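PDB 4MEA: predicted protein from Acinetobacter sp. RUH2624, which hydrolyses epoxides as a secreted Cif-type virulence factor built on the alpha/beta hydrolase fold. Local coordinates for residues S39-S44 against K48-E53; G117-I122 against Q148-K153; I90-L95 against F240-S245; L28-Y33 against L226-S231. All coordinates share one frame; numbering follows the deposited sequence.

Contact 1. Residues S39-S44 against K48-E53; sequences SKFIES and KLHYVE
F41 and H50 sit directly across from each other, their rings oblique, with planes at 46° and centroids 5.0 Å apart. H50 CD2 lies over one face of the phenyl ring, off toward its rim, while the methylene H50 CB meets F41 CE1 at 3.6 Å. The imidazole is gripped at both nitrogens: H50 NE2 shares a hydrogen bond with S39 OG (2.7 Å), which arrives at the ring edge, and ND1 is bonded to D91, so its rotation is fixed. S39 puts its hydroxyl there by turning OG anti to the backbone N (chi1 173°). These strands, 37-44 and 47-54, form the antiparallel beta hairpin at one border of the central sheet of the alpha/beta hydrolase fold, with 37-44 outermost. K40 pairs with Y51, and I42 with L49, each pair through two backbone hydrogen bonds, and their side chains share the face that helix 108-123 packs on. There K40 CB rides over the Y51 ring, 4.0 Å from its centroid, as a CH-pi contact, and I42 CG2 touches Y51 CE2 at 3.8 Å. Beyond CG the K40 chain runs fully extended, past Y51 OH, to a salt bridge from K40 NZ to E53 OE1 (2.7 Å). The other carboxylate oxygen of E53 holds K86. A water joins Y51 OH to F41 O.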
loop_
_atom_site.group_PDB
_atom_site.type_symbol
_atom_site.label_atom_id
_atom_site.label_comp_id
_atom_site.label_asym_id
_atom_site.label_seq_id
_atom_site.Cartn_x
_atom_site.Cartn_y
_atom_site.Cartn_z
ATOM N N SER A 39 -8.923 -34.720 8.031
ATOM C CA SER A 39 -8.104 -34.001 7.064
ATOM C C SER A 39 -7.868 -34.872 5.835
ATOM O O SER A 39 -7.439 -36.017 5.952
ATOM C CB SER A 39 -6.769 -33.614 7.697
ATOM O OG SER A 39 -5.888 -33.065 6.737
ATOM N N LYS A 40 -8.157 -34.332 4.657
ATOM C CA LYS A 40 -8.034 -35.094 3.421
ATOM C C LYS A 40 -7.514 -34.216 2.302
ATOM O O LYS A 40 -7.468 -32.999 2.435
ATOM C CB LYS A 40 -9.396 -35.652 3.008
ATOM C CG LYS A 40 -10.020 -36.590 4.012
ATOM C CD LYS A 40 -11.303 -37.164 3.464
ATOM C CE LYS A 40 -12.019 -37.995 4.506
ATOM N NZ LYS A 40 -13.200 -38.694 3.920
ATOM N N PHE A 41 -7.140 -34.843 1.191
ATOM C CA PHE A 41 -6.681 -34.118 0.019
ATOM C C PHE A 41 -7.440 -34.591 -1.215
ATOM O O PHE A 41 -7.884 -35.737 -1.283
ATOM C CB PHE A 41 -5.179 -34.319 -0.186
ATOM C CG PHE A 41 -4.331 -33.756 0.922
ATOM C CD1 PHE A 41 -3.711 -32.526 0.779
ATOM C CD2 PHE A 41 -4.152 -34.459 2.104
ATOM C CE1 PHE A 41 -2.918 -32.002 1.796
ATOM C CE2 PHE A 41 -3.370 -33.941 3.124
ATOM C CZ PHE A 41 -2.747 -32.710 2.966
ATOM N N ILE A 42 -7.588 -33.703 -2.192
ATOM C CA ILE A 42 -8.268 -34.061 -3.428
ATOM C C ILE A 42 -7.730 -33.283 -4.619
ATOM O O ILE A 42 -7.499 -32.073 -4.540
ATOM C CB ILE A 42 -9.794 -33.860 -3.329
ATOM C CG1 ILE A 42 -10.482 -34.486 -4.547
ATOM C CG2 ILE A 42 -10.131 -32.377 -3.201
ATOM C CD1 ILE A 42 -11.983 -34.537 -4.451
ATOM N N GLU A 43 -7.546 -33.987 -5.732
ATOM C CA GLU A 43 -7.005 -33.372 -6.934
ATOM C C GLU A 43 -8.140 -32.789 -7.769
ATOM O O GLU A 43 -9.167 -33.443 -7.990
ATOM C CB GLU A 43 -6.204 -34.394 -7.747
ATOM C CG GLU A 43 -5.220 -33.771 -8.727
ATOM C CD GLU A 43 -3.901 -33.397 -8.074
ATOM O OE1 GLU A 43 -3.212 -32.500 -8.597
ATOM O OE2 GLU A 43 -3.544 -34.013 -7.047
ATOM N N SER A 44 -7.959 -31.547 -8.207
ATOM C CA SER A 44 -8.919 -30.872 -9.070
ATOM C C SER A 44 -8.164 -30.014 -10.070
ATOM O O SER A 44 -7.452 -29.080 -9.689
ATOM C CB SER A 44 -9.872 -29.990 -8.264
ATOM O OG SER A 44 -10.826 -29.367 -9.118
ATOM N N LYS A 48 -3.719 -30.103 -6.141
ATOM C CA LYS A 48 -4.065 -30.874 -4.954
ATOM C C LYS A 48 -4.579 -29.961 -3.838
ATOM O O LYS A 48 -3.821 -29.168 -3.257
ATOM C CB LYS A 48 -2.882 -31.712 -4.462
ATOM C CG LYS A 48 -3.295 -32.748 -3.410
ATOM C CD LYS A 48 -2.145 -33.656 -3.018
ATOM C CE LYS A 48 -1.782 -34.609 -4.150
ATOM N NZ LYS A 48 -0.759 -35.598 -3.705
ATOM N N LEU A 49 -5.871 -30.068 -3.550
ATOM C CA LEU A 49 -6.478 -29.263 -2.493
ATOM C C LEU A 49 -6.529 -30.023 -1.172
ATOM O O LEU A 49 -6.820 -31.227 -1.136
ATOM C CB LEU A 49 -7.897 -28.836 -2.885
ATOM C CG LEU A 49 -8.107 -28.037 -4.172
ATOM C CD1 LEU A 49 -9.592 -27.926 -4.449
ATOM C CD2 LEU A 49 -7.474 -26.652 -4.093
ATOM N N HIS A 50 -6.227 -29.319 -0.087
ATOM C CA HIS A 50 -6.447 -29.856 1.250
ATOM C C HIS A 50 -7.812 -29.395 1.753
ATOM O O HIS A 50 -8.225 -28.256 1.521
ATOM C CB HIS A 50 -5.339 -29.404 2.209
ATOM C CG HIS A 50 -5.608 -29.730 3.648
ATOM N ND1 HIS A 50 -5.839 -28.761 4.601
ATOM C CD2 HIS A 50 -5.678 -30.919 4.296
ATOM C CE1 HIS A 50 -6.037 -29.337 5.774
ATOM N NE2 HIS A 50 -5.949 -30.647 5.615
ATOM N N TYR A 51 -8.525 -30.281 2.431
ATOM C CA TYR A 51 -9.760 -29.874 3.074
ATOM C C TYR A 51 -9.964 -30.666 4.349
ATOM O O TYR A 51 -9.290 -31.671 4.586
ATOM C CB TYR A 51 -10.953 -30.037 2.130
ATOM C CG TYR A 51 -11.290 -31.471 1.743
ATOM C CD1 TYR A 51 -12.327 -32.157 2.375
ATOM C CD2 TYR A 51 -10.592 -32.126 0.735
ATOM C CE1 TYR A 51 -12.653 -33.469 2.020
ATOM C CE2 TYR A 51 -10.904 -33.444 0.376
ATOM C CZ TYR A 51 -11.941 -34.098 1.019
ATOM O OH TYR A 51 -12.261 -35.390 0.674
ATOM N N VAL A 52 -10.900 -30.196 5.158
ATOM C CA VAL A 52 -11.280 -30.841 6.397
ATOM C C VAL A 52 -12.794 -30.964 6.376
ATOM O O VAL A 52 -13.491 -30.023 5.995
ATOM C CB VAL A 52 -10.829 -29.992 7.612
ATOM C CG1 VAL A 52 -11.367 -30.565 8.915
ATOM C CG2 VAL A 52 -9.308 -29.892 7.638
ATOM N N GLU A 53 -13.307 -32.127 6.762
ATOM C CA GLU A 53 -14.747 -32.332 6.760
ATOM C C GLU A 53 -15.223 -33.041 8.019
ATOM O O GLU A 53 -14.449 -33.692 8.719
ATOM C CB GLU A 53 -15.183 -33.117 5.517
ATOM C CG GLU A 53 -14.758 -34.569 5.538
ATOM C CD GLU A 53 -15.104 -35.310 4.256
ATOM O OE1 GLU A 53 -14.538 -36.399 4.042
ATOM O OE2 GLU A 53 -15.935 -34.810 3.466
HETATM O O HOH W 1 -10.611 -36.930 -0.832
#

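Contact 2. Residues G117-I122 against Q148-K153; sequences GAIKKI and QGYIKK
Two bends bring K120 over the Y150 ring: the one at chi2 (-71°) carries CD and CE across the aromatic face, and the one at chi4 (54°) turns NZ over that same face, while Y150 sends its ring out to meet them with CG opposite the backbone N (chi1 177°). K120 CE lies almost exactly above the ring centre, 3.5 Å from the Y150 centroid, in a CH-pi contact, and K120 CD comes within 3.4 Å of Y150 CE1. K120 NZ makes a cation-pi arrangement, 4.9 Å from the Y150 centroid. In the alpha/beta hydrolase fold, this joins helix 108-123, which packs on the central sheet, to the start of strand 151-157, whose neighbour, strand 128-133, pairs with Y150 through I128. From the helix, I119 comes at the ring edge, its branch methyl CG2 lying 3.5 Å from Y150 OH. That hydroxyl spends its hydrogen bond on G124 O, just past the helix, which holds the far end of the ring in place under the lysine.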
loop_
_atom_site.group_PDB
_atom_site.type_symbol
_atom_site.label_atom_id
_atom_site.label_comp_id
_atom_site.label_asym_id
_atom_site.label_seq_id
_atom_site.Cartn_x
_atom_site.Cartn_y
_atom_site.Cartn_z
ATOM N N GLY A 117 -15.114 -28.282 -8.925
ATOM C CA GLY A 117 -14.832 -29.670 -9.231
ATOM C C GLY A 117 -14.660 -30.507 -7.977
ATOM O O GLY A 117 -15.167 -31.627 -7.892
ATOM N N ALA A 118 -13.946 -29.961 -6.999
ATOM C CA ALA A 118 -13.671 -30.686 -5.763
ATOM C C ALA A 118 -14.926 -30.751 -4.913
ATOM O O ALA A 118 -15.255 -31.794 -4.348
ATOM C CB ALA A 118 -12.536 -30.009 -4.990
ATOM N N ILE A 119 -15.628 -29.627 -4.833
ATOM C CA ILE A 119 -16.855 -29.545 -4.055
ATOM C C ILE A 119 -17.886 -30.578 -4.523
ATOM O O ILE A 119 -18.526 -31.241 -3.705
ATOM C CB ILE A 119 -17.448 -28.125 -4.097
ATOM C CG1 ILE A 119 -16.544 -27.166 -3.311
ATOM C CG2 ILE A 119 -18.846 -28.116 -3.524
ATOM C CD1 ILE A 119 -16.879 -25.696 -3.518
ATOM N N LYS A 120 -18.025 -30.733 -5.837
ATOM C CA LYS A 120 -18.996 -31.678 -6.364
ATOM C C LYS A 120 -18.660 -33.086 -5.867
ATOM O O LYS A 120 -19.552 -33.873 -5.555
ATOM C CB LYS A 120 -19.040 -31.621 -7.895
ATOM C CG LYS A 120 -19.745 -30.374 -8.460
ATOM C CD LYS A 120 -21.249 -30.426 -8.215
ATOM C CE LYS A 120 -21.996 -29.317 -8.956
ATOM N NZ LYS A 120 -21.695 -29.312 -10.416
ATOM N N LYS A 121 -17.367 -33.385 -5.770
ATOM C CA LYS A 121 -16.922 -34.718 -5.345
ATOM C C LYS A 121 -17.007 -34.916 -3.834
ATOM O O LYS A 121 -17.391 -35.991 -3.363
ATOM C CB LYS A 121 -15.506 -35.010 -5.862
ATOM C CG LYS A 121 -15.457 -35.232 -7.368
ATOM C CD LYS A 121 -14.163 -34.729 -7.991
ATOM C CE LYS A 121 -13.091 -35.804 -8.038
ATOM N NZ LYS A 121 -11.872 -35.315 -8.750
ATOM N N ILE A 122 -16.661 -33.886 -3.068
ATOM C CA ILE A 122 -16.656 -34.015 -1.611
ATOM C C ILE A 122 -18.062 -33.872 -1.037
ATOM O O ILE A 122 -18.450 -34.606 -0.128
ATOM C CB ILE A 122 -15.769 -32.949 -0.948
ATOM C CG1 ILE A 122 -14.333 -33.046 -1.452
ATOM C CG2 ILE A 122 -15.811 -33.086 0.566
ATOM C CD1 ILE A 122 -13.526 -31.780 -1.169
ATOM N N GLN A 148 -26.064 -21.552 -9.304
ATOM C CA GLN A 148 -27.215 -21.274 -8.464
ATOM C C GLN A 148 -28.236 -22.398 -8.596
ATOM O O GLN A 148 -28.589 -22.805 -9.704
ATOM C CB GLN A 148 -27.813 -19.917 -8.819
ATOM C CG GLN A 148 -26.839 -18.798 -8.530
ATOM C CD GLN A 148 -27.405 -17.445 -8.837
ATOM O OE1 GLN A 148 -28.215 -16.913 -8.080
ATOM N NE2 GLN A 148 -26.980 -16.871 -9.957
ATOM N N GLY A 149 -28.709 -22.889 -7.456
ATOM C CA GLY A 149 -29.522 -24.092 -7.431
ATOM C C GLY A 149 -28.741 -25.202 -6.752
ATOM O O GLY A 149 -29.150 -25.698 -5.706
ATOM N N TYR A 150 -27.612 -25.597 -7.340
ATOM C CA TYR A 150 -26.686 -26.459 -6.620
ATOM C C TYR A 150 -26.269 -25.728 -5.343
ATOM O O TYR A 150 -26.280 -26.303 -4.254
ATOM C CB TYR A 150 -25.468 -26.818 -7.462
ATOM C CG TYR A 150 -24.457 -27.659 -6.708
ATOM C CD1 TYR A 150 -24.611 -29.038 -6.597
ATOM C CD2 TYR A 150 -23.360 -27.072 -6.093
ATOM C CE1 TYR A 150 -23.694 -29.808 -5.898
ATOM C CE2 TYR A 150 -22.438 -27.829 -5.389
ATOM C CZ TYR A 150 -22.605 -29.194 -5.297
ATOM O OH TYR A 150 -21.684 -29.941 -4.594
ATOM N N ILE A 151 -25.905 -24.452 -5.482
ATOM C CA ILE A 151 -25.774 -23.577 -4.322
ATOM C C ILE A 151 -27.159 -23.020 -4.004
ATOM O O ILE A 151 -27.740 -22.275 -4.801
ATOM C CB ILE A 151 -24.804 -22.403 -4.574
ATOM C CG1 ILE A 151 -23.501 -22.884 -5.216
ATOM C CG2 ILE A 151 -24.524 -21.653 -3.266
ATOM C CD1 ILE A 151 -22.609 -23.703 -4.290
ATOM N N LYS A 152 -27.688 -23.391 -2.843
ATOM C CA LYS A 152 -29.034 -22.988 -2.446
ATOM C C LYS A 152 -29.053 -21.597 -1.820
ATOM O O LYS A 152 -29.973 -20.811 -2.056
ATOM C CB LYS A 152 -29.614 -24.007 -1.462
ATOM C CG LYS A 152 -31.077 -23.786 -1.127
ATOM C CD LYS A 152 -31.608 -24.916 -0.264
ATOM C CE LYS A 152 -33.103 -24.785 -0.040
ATOM N NZ LYS A 152 -33.645 -25.963 0.691
ATOM N N LYS A 153 -28.041 -21.321 -1.000
ATOM C CA LYS A 153 -27.863 -20.026 -0.348
ATOM C C LYS A 153 -26.370 -19.750 -0.214
ATOM O O LYS A 153 -25.571 -20.683 -0.069
ATOM C CB LYS A 153 -28.486 -20.021 1.045
ATOM C CG LYS A 153 -29.967 -20.341 1.080
ATOM C CD LYS A 153 -30.490 -20.347 2.506
ATOM C CE LYS A 153 -31.990 -20.603 2.536
ATOM N NZ LYS A 153 -32.536 -20.504 3.913
#

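Contact 3. Residues I90-L95 against F240-S245; sequences IDLPGL and FGYYRS
Y242 carries this contact alone for its helix, pointing its phenol into the turn formed by L92 to L95. With CG anti to its carbonyl carbon (chi1 -71°), the ring leaves helix 233-244 toward the loop and ends with OH against P93. There Y242 OH donates a 2.7 Å hydrogen bond to P93 O. The bond falls on a lone pair in the carbonyl plane, with a C=O...donor angle of 126°, and the oxygen lies at the edge of the phenol ring, in its plane. The same hydroxyl is packed close to the pyrrolidine: P93 CD is 3.2 Å from Y242 OH, and the two side chains meet at about a right angle. L92 CB adds a contact at 3.5 Å to Y242 OH, and L95 CD1 lies 4.2 Å from Y242 CE2. The L92-L95 segment is a type II beta turn, closed by L95 N to L92 O, with G94 at positive phi. The loop leaving strand 87-90 of the alpha/beta hydrolase core is thus joined to helix 233-244, part of the helical insertion between strands 151-157 and 267-272 that forms the cap in this fold.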
loop_
_atom_site.group_PDB
_atom_site.type_symbol
_atom_site.label_atom_id
_atom_site.label_comp_id
_atom_site.label_asym_id
_atom_site.label_seq_id
_atom_site.Cartn_x
_atom_site.Cartn_y
_atom_site.Cartn_z
ATOM N N ILE A 90 -12.281 -25.951 2.822
ATOM C CA ILE A 90 -11.219 -26.204 1.861
ATOM C C ILE A 90 -10.168 -25.102 1.913
ATOM O O ILE A 90 -10.508 -23.916 1.984
ATOM C CB ILE A 90 -11.799 -26.259 0.424
ATOM C CG1 ILE A 90 -12.922 -27.300 0.339
ATOM C CG2 ILE A 90 -10.691 -26.534 -0.598
ATOM C CD1 ILE A 90 -13.760 -27.194 -0.941
ATOM N N ASP A 91 -8.895 -25.496 1.876
ATOM C CA ASP A 91 -7.793 -24.550 1.721
ATOM C C ASP A 91 -7.750 -24.018 0.285
ATOM O O ASP A 91 -7.684 -24.802 -0.664
ATOM C CB ASP A 91 -6.451 -25.219 2.039
ATOM C CG ASP A 91 -6.226 -25.401 3.523
ATOM O OD1 ASP A 91 -6.961 -24.768 4.314
ATOM O OD2 ASP A 91 -5.301 -26.165 3.897
ATOM N N LEU A 92 -7.787 -22.696 0.125
ATOM C CA LEU A 92 -7.721 -22.092 -1.215
ATOM C C LEU A 92 -6.512 -22.594 -1.983
ATOM O O LEU A 92 -5.448 -22.831 -1.401
ATOM C CB LEU A 92 -7.639 -20.566 -1.124
ATOM C CG LEU A 92 -8.932 -19.781 -0.896
ATOM C CD1 LEU A 92 -8.626 -18.282 -0.704
ATOM C CD2 LEU A 92 -9.890 -19.997 -2.071
ATOM N N PRO A 93 -6.655 -22.729 -3.304
ATOM C CA PRO A 93 -5.509 -23.119 -4.131
ATOM C C PRO A 93 -4.254 -22.321 -3.746
ATOM O O PRO A 93 -4.291 -21.088 -3.671
ATOM C CB PRO A 93 -5.968 -22.759 -5.545
ATOM C CG PRO A 93 -7.469 -22.917 -5.495
ATOM C CD PRO A 93 -7.855 -22.427 -4.105
ATOM N N GLY A 94 -3.160 -23.032 -3.489
ATOM C CA GLY A 94 -1.899 -22.407 -3.128
ATOM C C GLY A 94 -1.703 -22.142 -1.645
ATOM O O GLY A 94 -0.566 -22.064 -1.176
ATOM N N LEU A 95 -2.803 -21.996 -0.906
ATOM C CA LEU A 95 -2.745 -21.615 0.505
ATOM C C LEU A 95 -2.960 -22.790 1.455
ATOM O O LEU A 95 -3.399 -23.866 1.043
ATOM C CB LEU A 95 -3.770 -20.513 0.787
ATOM C CG LEU A 95 -3.602 -19.295 -0.122
ATOM C CD1 LEU A 95 -4.548 -18.174 0.277
ATOM C CD2 LEU A 95 -2.146 -18.824 -0.094
ATOM N N PHE A 240 -0.254 -13.822 -2.959
ATOM C CA PHE A 240 -0.233 -12.555 -3.676
ATOM C C PHE A 240 -0.605 -12.741 -5.154
ATOM O O PHE A 240 -0.910 -11.774 -5.858
ATOM C CB PHE A 240 1.089 -11.801 -3.436
ATOM C CG PHE A 240 1.375 -11.540 -1.960
ATOM C CD1 PHE A 240 0.356 -11.145 -1.103
ATOM C CD2 PHE A 240 2.645 -11.725 -1.432
ATOM C CE1 PHE A 240 0.611 -10.917 0.253
ATOM C CE2 PHE A 240 2.902 -11.502 -0.084
ATOM C CZ PHE A 240 1.882 -11.092 0.759
ATOM N N GLY A 241 -0.642 -13.991 -5.617
ATOM C CA GLY A 241 -1.212 -14.249 -6.934
ATOM C C GLY A 241 -2.673 -13.808 -7.026
ATOM O O GLY A 241 -3.107 -13.303 -8.065
ATOM N N TYR A 242 -3.442 -14.000 -5.949
ATOM C CA TYR A 242 -4.842 -13.558 -5.937
ATOM C C TYR A 242 -4.904 -12.064 -6.174
ATOM O O TYR A 242 -5.800 -11.572 -6.862
ATOM C CB TYR A 242 -5.544 -13.928 -4.617
ATOM C CG TYR A 242 -5.792 -15.416 -4.492
ATOM C CD1 TYR A 242 -6.984 -15.978 -4.939
ATOM C CD2 TYR A 242 -4.819 -16.258 -3.966
ATOM C CE1 TYR A 242 -7.213 -17.346 -4.843
ATOM C CE2 TYR A 242 -5.032 -17.630 -3.878
ATOM C CZ TYR A 242 -6.233 -18.165 -4.319
ATOM O OH TYR A 242 -6.454 -19.524 -4.238
ATOM N N TYR A 243 -3.922 -11.347 -5.625
ATOM C CA TYR A 243 -3.897 -9.897 -5.737
ATOM C C TYR A 243 -3.437 -9.432 -7.117
ATOM O O TYR A 243 -4.020 -8.501 -7.684
ATOM C CB TYR A 243 -3.094 -9.264 -4.584
ATOM C CG TYR A 243 -3.794 -9.469 -3.258
ATOM C CD1 TYR A 243 -4.740 -8.554 -2.803
ATOM C CD2 TYR A 243 -3.556 -10.610 -2.490
ATOM C CE1 TYR A 243 -5.418 -8.757 -1.599
ATOM C CE2 TYR A 243 -4.231 -10.821 -1.282
ATOM C CZ TYR A 243 -5.156 -9.890 -0.844
ATOM O OH TYR A 243 -5.828 -10.088 0.347
ATOM N N ARG A 244 -2.418 -10.088 -7.671
ATOM C CA ARG A 244 -1.998 -9.819 -9.057
ATOM C C ARG A 244 -3.146 -10.085 -10.024
ATOM O O ARG A 244 -3.287 -9.413 -11.055
ATOM C CB ARG A 244 -0.809 -10.708 -9.459
ATOM C CG ARG A 244 0.453 -10.455 -8.683
ATOM C CD ARG A 244 1.634 -11.269 -9.241
ATOM N NE ARG A 244 1.563 -12.707 -8.974
ATOM C CZ ARG A 244 1.945 -13.290 -7.838
ATOM N NH1 ARG A 244 2.390 -12.559 -6.822
ATOM N NH2 ARG A 244 1.865 -14.611 -7.708
ATOM N N SER A 245 -3.965 -11.075 -9.689
ATOM C CA SER A 245 -5.045 -11.501 -10.568
ATOM C C SER A 245 -6.346 -10.726 -10.376
ATOM O O SER A 245 -7.342 -11.038 -11.021
ATOM C CB SER A 245 -5.327 -12.993 -10.376
ATOM O OG SER A 245 -4.310 -13.794 -10.947
#

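Contact 4. Residues L28-Y33 against L226-S231; sequences LGQYAY and LIEPYS
Q30 reaches across to E228 and P229, and its side chain is best followed outward from CB, which points at the 226-231 segment. CG takes the position between backbone N and carbonyl carbon (chi1 64°), lies over the centre of the Y31 ring and, as Q30 CG, comes 3.8 Å from E228 OE1. Q30 CD then passes the proline at 3.7 Å from P229 CG, the two side chains sliding past each other in opposite directions. At the tip, Q30 NE2 donates to E228 OE1 (3.0 Å) from the syn side but 22° out of the carboxylate plane, in a bond that is not straight (147° at the hydrogen), and also to a water held by P229 O. A second water links Q30 N to E228 OE1. The other carboxylate oxygen takes a very short bond of 2.5 Å from Y31 OH to E228 OE2, in the plane of the ring. Q30 and E228 are buried where the loop between helix 13-25 and strand 37-44 meets the 226-231 segment of helix 220-227 and the 3-10 turn at E228-P229, with F20 of helix 13-25 against E228 and W71 bonded to Q30 O.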
loop_
_atom_site.group_PDB
_atom_site.type_symbol
_atom_site.label_atom_id
_atom_site.label_comp_id
_atom_site.label_asym_id
_atom_site.label_seq_id
_atom_site.Cartn_x
_atom_site.Cartn_y
_atom_site.Cartn_z
ATOM N N LEU A 28 -0.008 -28.330 15.589
ATOM C CA LEU A 28 -0.919 -27.288 16.066
ATOM C C LEU A 28 -1.443 -26.472 14.883
ATOM O O LEU A 28 -1.083 -26.733 13.739
ATOM C CB LEU A 28 -0.187 -26.368 17.042
ATOM C CG LEU A 28 0.559 -27.032 18.206
ATOM C CD1 LEU A 28 1.106 -25.967 19.145
ATOM C CD2 LEU A 28 -0.335 -28.013 18.965
ATOM N N GLY A 29 -2.278 -25.478 15.153
ATOM C CA GLY A 29 -2.706 -24.567 14.100
ATOM C C GLY A 29 -3.425 -25.249 12.948
ATOM O O GLY A 29 -4.402 -25.975 13.164
ATOM N N GLN A 30 -2.954 -25.018 11.721
ATOM C CA GLN A 30 -3.628 -25.570 10.543
ATOM C C GLN A 30 -3.585 -27.097 10.504
ATOM O O GLN A 30 -4.339 -27.729 9.757
ATOM C CB GLN A 30 -3.054 -24.997 9.237
ATOM C CG GLN A 30 -1.587 -25.350 8.954
ATOM C CD GLN A 30 -1.154 -24.954 7.556
ATOM O OE1 GLN A 30 -1.966 -24.902 6.631
ATOM N NE2 GLN A 30 0.136 -24.673 7.394
ATOM N N TYR A 31 -2.708 -27.686 11.311
ATOM C CA TYR A 31 -2.534 -29.138 11.304
ATOM C C TYR A 31 -3.365 -29.805 12.395
ATOM O O TYR A 31 -3.387 -31.028 12.499
ATOM C CB TYR A 31 -1.060 -29.508 11.497
ATOM C CG TYR A 31 -0.108 -28.753 10.596
ATOM C CD1 TYR A 31 0.050 -29.117 9.263
ATOM C CD2 TYR A 31 0.646 -27.685 11.084
ATOM C CE1 TYR A 31 0.924 -28.425 8.430
ATOM C CE2 TYR A 31 1.529 -26.991 10.265
ATOM C CZ TYR A 31 1.658 -27.366 8.933
ATOM O OH TYR A 31 2.523 -26.686 8.108
ATOM N N ALA A 32 -4.030 -28.996 13.216
ATOM C CA ALA A 32 -4.830 -29.524 14.319
ATOM C C ALA A 32 -6.308 -29.563 13.959
ATOM O O ALA A 32 -6.905 -28.535 13.648
ATOM C CB ALA A 32 -4.615 -28.703 15.588
ATOM N N TYR A 33 -6.895 -30.753 13.987
ATOM C CA TYR A 33 -8.307 -30.963 13.662
ATOM C C TYR A 33 -9.016 -31.609 14.861
ATOM O O TYR A 33 -8.537 -32.624 15.355
ATOM C CB TYR A 33 -8.413 -31.887 12.437
ATOM C CG TYR A 33 -7.295 -31.693 11.424
ATOM C CD1 TYR A 33 -7.309 -30.614 10.546
ATOM C CD2 TYR A 33 -6.226 -32.582 11.350
ATOM C CE1 TYR A 33 -6.288 -30.416 9.624
ATOM C CE2 TYR A 33 -5.198 -32.393 10.423
ATOM C CZ TYR A 33 -5.241 -31.305 9.566
ATOM O OH TYR A 33 -4.237 -31.092 8.650
ATOM N N LEU A 226 -1.405 -18.861 13.246
ATOM C CA LEU A 226 -1.996 -18.218 12.073
ATOM C C LEU A 226 -0.961 -17.871 11.001
ATOM O O LEU A 226 -1.270 -17.854 9.809
ATOM C CB LEU A 226 -2.756 -16.950 12.478
ATOM C CG LEU A 226 -3.983 -17.240 13.342
ATOM C CD1 LEU A 226 -4.615 -15.955 13.850
ATOM C CD2 LEU A 226 -4.976 -18.057 12.525
ATOM N N ILE A 227 0.266 -17.599 11.426
ATOM C CA ILE A 227 1.287 -17.104 10.507
ATOM C C ILE A 227 2.139 -18.214 9.892
ATOM O O ILE A 227 2.593 -18.098 8.751
ATOM C CB ILE A 227 2.159 -16.026 11.182
ATOM C CG1 ILE A 227 1.268 -14.840 11.573
ATOM C CG2 ILE A 227 3.282 -15.590 10.249
ATOM C CD1 ILE A 227 1.933 -13.801 12.489
ATOM N N GLU A 228 2.332 -19.303 10.635
ATOM C CA GLU A 228 3.091 -20.439 10.120
ATOM C C GLU A 228 2.671 -20.847 8.706
ATOM O O GLU A 228 3.532 -21.190 7.885
ATOM C CB GLU A 228 3.033 -21.638 11.084
ATOM C CG GLU A 228 3.826 -22.866 10.616
ATOM C CD GLU A 228 3.003 -23.839 9.784
ATOM O OE1 GLU A 228 1.759 -23.701 9.738
ATOM O OE2 GLU A 228 3.607 -24.756 9.178
ATOM N N PRO A 229 1.356 -20.808 8.404
ATOM C CA PRO A 229 0.937 -21.226 7.057
ATOM C C PRO A 229 1.357 -20.247 5.960
ATOM O O PRO A 229 1.287 -20.587 4.775
ATOM C CB PRO A 229 -0.595 -21.278 7.162
ATOM C CG PRO A 229 -0.869 -21.454 8.624
ATOM C CD PRO A 229 0.199 -20.626 9.298
ATOM N N TYR A 230 1.806 -19.059 6.360
ATOM C CA TYR A 230 2.195 -18.002 5.418
ATOM C C TYR A 230 3.664 -17.615 5.617
ATOM O O TYR A 230 4.050 -16.463 5.412
ATOM C CB TYR A 230 1.305 -16.762 5.616
ATOM C CG TYR A 230 -0.110 -16.965 5.139
ATOM C CD1 TYR A 230 -0.478 -16.643 3.830
ATOM C CD2 TYR A 230 -1.082 -17.496 5.987
ATOM C CE1 TYR A 230 -1.775 -16.846 3.377
ATOM C CE2 TYR A 230 -2.382 -17.702 5.544
ATOM C CZ TYR A 230 -2.724 -17.378 4.247
ATOM O OH TYR A 230 -4.014 -17.580 3.810
ATOM N N SER A 231 4.485 -18.582 6.018
ATOM C CA SER A 231 5.834 -18.269 6.464
ATOM C C SER A 231 6.917 -18.576 5.434
ATOM O O SER A 231 8.101 -18.418 5.730
ATOM C CB SER A 231 6.140 -18.984 7.782
ATOM O OG SER A 231 6.076 -20.401 7.625
HETATM O O HOH W 2 -0.568 -23.396 11.404
HETATM O O HOH W 3 1.038 -23.541 4.727
#

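How the contacts relate
From the N terminus, the chain first passes 28-33, whose partner segment, 226-231, closes contact 4 nearly two hundred residues later. Inside that span the short hairpin of contact 1 closes at once. The next opening is 90-95, awaiting 240-245 in contact 3, and within it contact 2 closes between 117-122 and 148-153; contact 2 therefore falls within the spans of both 3 and 4. Contacts 3 and 4 cross, since 226-231 comes before 240-245. Contact 1 pairs two strands at one border of the sheet, and contact 2 fixes helix 108-123 to strand 151-157; they meet where A118 and I122 pack on the hairpin. Contacts 3 and 4 tie cap helices to the core loop and N-terminal segment, touching at L95 and Y230.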